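Local coordinates for aldo-keto reductase 2E (Bombyx mori, PDB 3WCZ), which uses NADPH to reduce carbonyl compounds, with high activity toward the insect steroid 3-dehydroecdysone, and may take part in regulating molting, at residues 121-126 / 295-300. Sequence-based numbering, arbitrary orientation.
Sequences FPIATK and IDISDW. With NAP (NADP nicotinamide-adenine-dinucleotide phosphate), chain B.
Phe121, Ile123, Ile297 and Trp300 form an apolar, partly buried contact beside the nicotinamide end of the NADP site, where the loop following strand 114-119 of the TIM barrel meets the C-terminal loop after helix 279-286. No hydrogen bond crosses it. Its centre is a T-shaped stack: Trp300 turns the edge of its six-membered ring toward the face of Phe121, with planes at 84° and centroids 5.4 Å apart. Trp300 CZ3 leads, standing over the middle of the phenyl ring, 4.2 Å from Phe121 CE1. Ile297 meets another part of that ring, its CD1 3.8 Å from Phe121 CE2, while its CG2 approaches CE2 and CZ. With CG1 set between the backbone N and the carbonyl carbon (chi1 54°), Ile297 brings both branches to the phenyl group. Ile123 reaches Trp300 with its CD1, 3.6 Å from Trp300 CE3, and this methyl also packs against Trp300 CB. Phe121 CZ reaches the cofactor, 4.0 Å from the carboxamide N7N of NADP, and Ile295 CG1 lies 3.8 Å from C5N of the nicotinamide ring. Cutting Phe121 back to an alanine would probably leave the Trp300 edge without its aromatic face and open a gap beside the carboxamide. As in other aldo-keto reductases, loops beyond the barrel strands and the C-terminal loop meet near the nicotinamide, where they probably border the substrate pocket near Tyr58, the likely proton donor. Within 295-300, Asp296 OD1 closes an Asx turn with Ser298 N. Around the contact, Asn90, in the loop after strand 83-88, touches both Phe121 and Trp300, Asn159 of the NADP site adjoins Phe121 just beyond strand 152-158, and Ala124 pairs with Asp132 of the short antiparallel strand 131-132.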
loop_
_atom_site.group_PDB
_atom_site.type_symbol
_atom_site.label_atom_id
_atom_site.label_comp_id
_atom_site.label_asym_id
_atom_site.label_seq_id
_atom_site.Cartn_x
_atom_site.Cartn_y
_atom_site.Cartn_z
ATOM N N PHE A 121 -3.228 4.152 10.382
ATOM C CA PHE A 121 -3.795 5.503 10.387
ATOM C C PHE A 121 -3.212 6.286 11.559
ATOM O O PHE A 121 -2.816 5.690 12.586
ATOM C CB PHE A 121 -5.326 5.496 10.591
ATOM C CG PHE A 121 -6.110 5.018 9.407
ATOM C CD1 PHE A 121 -6.394 3.680 9.272
ATOM C CD2 PHE A 121 -6.602 5.912 8.475
ATOM C CE1 PHE A 121 -7.133 3.215 8.177
ATOM C CE2 PHE A 121 -7.312 5.470 7.355
ATOM C CZ PHE A 121 -7.588 4.120 7.220
ATOM N N PRO A 122 -3.280 7.622 11.489
ATOM C CA PRO A 122 -2.790 8.428 12.624
ATOM C C PRO A 122 -3.798 8.489 13.772
ATOM O O PRO A 122 -3.458 9.021 14.821
ATOM C CB PRO A 122 -2.558 9.819 12.010
ATOM C CG PRO A 122 -3.490 9.881 10.817
ATOM C CD PRO A 122 -3.559 8.445 10.300
ATOM N N ILE A 123 -5.000 7.993 13.562
ATOM C CA ILE A 123 -6.067 7.950 14.548
ATOM C C ILE A 123 -5.850 6.772 15.476
ATOM O O ILE A 123 -5.446 5.692 15.060
ATOM C CB ILE A 123 -7.437 7.773 13.838
ATOM C CG1 ILE A 123 -7.682 8.932 12.865
ATOM C CG2 ILE A 123 -8.557 7.669 14.820
ATOM C CD1 ILE A 123 -8.773 8.619 11.840
ATOM N N ALA A 124 -6.162 6.987 16.756
ATOM C CA ALA A 124 -6.148 5.928 17.773
ATOM C C ALA A 124 -7.590 5.678 18.201
ATOM O O ALA A 124 -8.353 6.625 18.406
ATOM C CB ALA A 124 -5.318 6.325 18.953
ATOM N N THR A 125 -7.960 4.411 18.334
ATOM C CA THR A 125 -9.288 4.048 18.814
ATOM C C THR A 125 -9.167 3.003 19.907
ATOM O O THR A 125 -8.114 2.397 20.130
ATOM C CB THR A 125 -10.197 3.513 17.699
ATOM O OG1 THR A 125 -9.665 2.281 17.204
ATOM C CG2 THR A 125 -10.297 4.522 16.576
ATOM N N LYS A 126 -10.254 2.852 20.653
ATOM C CA LYS A 126 -10.407 1.719 21.530
ATOM C C LYS A 126 -10.883 0.539 20.672
ATOM O O LYS A 126 -11.224 0.701 19.499
ATOM C CB LYS A 126 -11.406 2.055 22.648
ATOM C CG LYS A 126 -11.086 3.330 23.443
ATOM C CD LYS A 126 -9.849 3.196 24.269
ATOM C CE LYS A 126 -9.730 4.319 25.319
ATOM N NZ LYS A 126 -10.677 4.184 26.489
ATOM N N ILE A 295 -11.472 5.405 -0.522
ATOM C CA ILE A 295 -11.529 4.986 0.887
ATOM C C ILE A 295 -12.037 6.151 1.729
ATOM O O ILE A 295 -11.345 7.139 1.955
ATOM C CB ILE A 295 -10.143 4.451 1.384
ATOM C CG1 ILE A 295 -9.694 3.252 0.525
ATOM C CG2 ILE A 295 -10.181 4.095 2.865
ATOM C CD1 ILE A 295 -10.603 2.029 0.554
ATOM N N ASP A 296 -13.284 6.009 2.145
ATOM C CA ASP A 296 -14.004 7.037 2.879
ATOM C C ASP A 296 -14.020 6.656 4.361
ATOM O O ASP A 296 -14.608 5.652 4.757
ATOM C CB ASP A 296 -15.412 7.122 2.279
ATOM C CG ASP A 296 -16.335 8.078 3.010
ATOM O OD1 ASP A 296 -15.888 8.795 3.909
ATOM O OD2 ASP A 296 -17.536 8.107 2.656
ATOM N N ILE A 297 -13.341 7.436 5.183
ATOM C CA ILE A 297 -13.345 7.196 6.627
ATOM C C ILE A 297 -14.041 8.341 7.382
ATOM O O ILE A 297 -13.738 8.632 8.523
ATOM C CB ILE A 297 -11.931 6.969 7.183
ATOM C CG1 ILE A 297 -11.008 8.130 6.790
ATOM C CG2 ILE A 297 -11.374 5.639 6.662
ATOM C CD1 ILE A 297 -9.814 8.284 7.700
ATOM N N SER A 298 -15.023 8.956 6.741
ATOM C CA SER A 298 -15.600 10.188 7.276
ATOM C C SER A 298 -16.384 10.000 8.569
ATOM O O SER A 298 -16.612 10.975 9.279
ATOM C CB SER A 298 -16.465 10.889 6.218
ATOM O OG SER A 298 -17.449 10.037 5.696
ATOM N N ASP A 299 -16.748 8.773 8.921
ATOM C CA ASP A 299 -17.351 8.552 10.240
ATOM C C ASP A 299 -16.384 8.942 11.371
ATOM O O ASP A 299 -16.816 9.141 12.511
ATOM C CB ASP A 299 -17.768 7.094 10.454
ATOM C CG ASP A 299 -19.030 6.707 9.696
ATOM O OD1 ASP A 299 -19.669 7.572 9.082
ATOM O OD2 ASP A 299 -19.374 5.508 9.734
ATOM N N TRP A 300 -15.084 9.030 11.069
ATOM C CA TRP A 300 -14.049 9.346 12.049
ATOM C C TRP A 300 -13.643 10.827 12.015
ATOM O O TRP A 300 -12.656 11.199 12.640
ATOM C CB TRP A 300 -12.787 8.504 11.803
ATOM C CG TRP A 300 -12.913 7.018 12.019
ATOM C CD1 TRP A 300 -13.836 6.365 12.786
ATOM C CD2 TRP A 300 -12.064 5.995 11.456
ATOM N NE1 TRP A 300 -13.619 5.004 12.734
ATOM C CE2 TRP A 300 -12.544 4.754 11.920
ATOM C CE3 TRP A 300 -10.960 6.012 10.601
ATOM C CZ2 TRP A 300 -11.935 3.547 11.575
ATOM C CZ3 TRP A 300 -10.372 4.812 10.249
ATOM C CH2 TRP A 300 -10.863 3.605 10.725
HETATM P PA NAP B . -7.366 -1.799 -6.292
HETATM O O1A NAP B . -6.089 -2.510 -6.456
HETATM O O2A NAP B . -7.490 -0.356 -6.361
HETATM O O5B NAP B . -8.521 -2.408 -7.148
HETATM C C5B NAP B . -8.767 -3.782 -7.162
HETATM C C4B NAP B . -9.861 -4.206 -8.130
HETATM O O4B NAP B . -9.385 -4.063 -9.483
HETATM C C3B NAP B . -10.368 -5.590 -7.988
HETATM O O3B NAP B . -11.753 -5.550 -8.234
HETATM C C2B NAP B . -9.645 -6.312 -9.021
HETATM O O2B NAP B . -10.288 -7.487 -9.471
HETATM C C1B NAP B . -9.521 -5.304 -10.133
HETATM N N9A NAP B . -8.372 -5.427 -11.004
HETATM C C8A NAP B . -7.115 -5.720 -10.612
HETATM N N7A NAP B . -6.267 -5.643 -11.618
HETATM C C5A NAP B . -6.986 -5.293 -12.731
HETATM C C6A NAP B . -6.642 -5.067 -14.067
HETATM N N6A NAP B . -5.349 -5.205 -14.581
HETATM N N1A NAP B . -7.645 -4.728 -14.897
HETATM C C2A NAP B . -8.895 -4.595 -14.453
HETATM N N3A NAP B . -9.260 -4.792 -13.175
HETATM C C4A NAP B . -8.293 -5.131 -12.310
HETATM O O3 NAP B . -7.939 -2.275 -4.853
HETATM P PN NAP B . -7.835 -1.868 -3.316
HETATM O O1N NAP B . -7.953 -3.151 -2.578
HETATM O O2N NAP B . -8.824 -0.787 -3.061
HETATM O O5D NAP B . -6.396 -1.231 -3.097
HETATM C C5D NAP B . -5.243 -1.973 -3.315
HETATM C C4D NAP B . -4.463 -2.372 -2.055
HETATM O O4D NAP B . -3.971 -1.234 -1.371
HETATM C C3D NAP B . -5.269 -3.080 -1.014
HETATM O O3D NAP B . -5.603 -4.403 -1.384
HETATM C C2D NAP B . -4.420 -2.950 0.150
HETATM O O2D NAP B . -3.321 -3.812 0.067
HETATM C C1D NAP B . -3.991 -1.504 0.035
HETATM N N1N NAP B . -4.804 -0.475 0.695
HETATM C C2N NAP B . -4.347 0.139 1.802
HETATM C C3N NAP B . -5.099 1.113 2.408
HETATM C C7N NAP B . -4.503 1.775 3.592
HETATM O O7N NAP B . -3.267 1.795 3.803
HETATM N N7N NAP B . -5.350 2.486 4.365
HETATM C C4N NAP B . -6.386 1.439 1.939
HETATM C C5N NAP B . -6.850 0.809 0.776
HETATM C C6N NAP B . -6.021 -0.140 0.191
HETATM P P2B NAP B . -9.569 -8.919 -9.469
HETATM O O1X NAP B . -10.680 -9.871 -9.954
HETATM O O2X NAP B . -8.470 -8.875 -10.438
HETATM O O3X NAP B . -9.135 -9.200 -8.052
#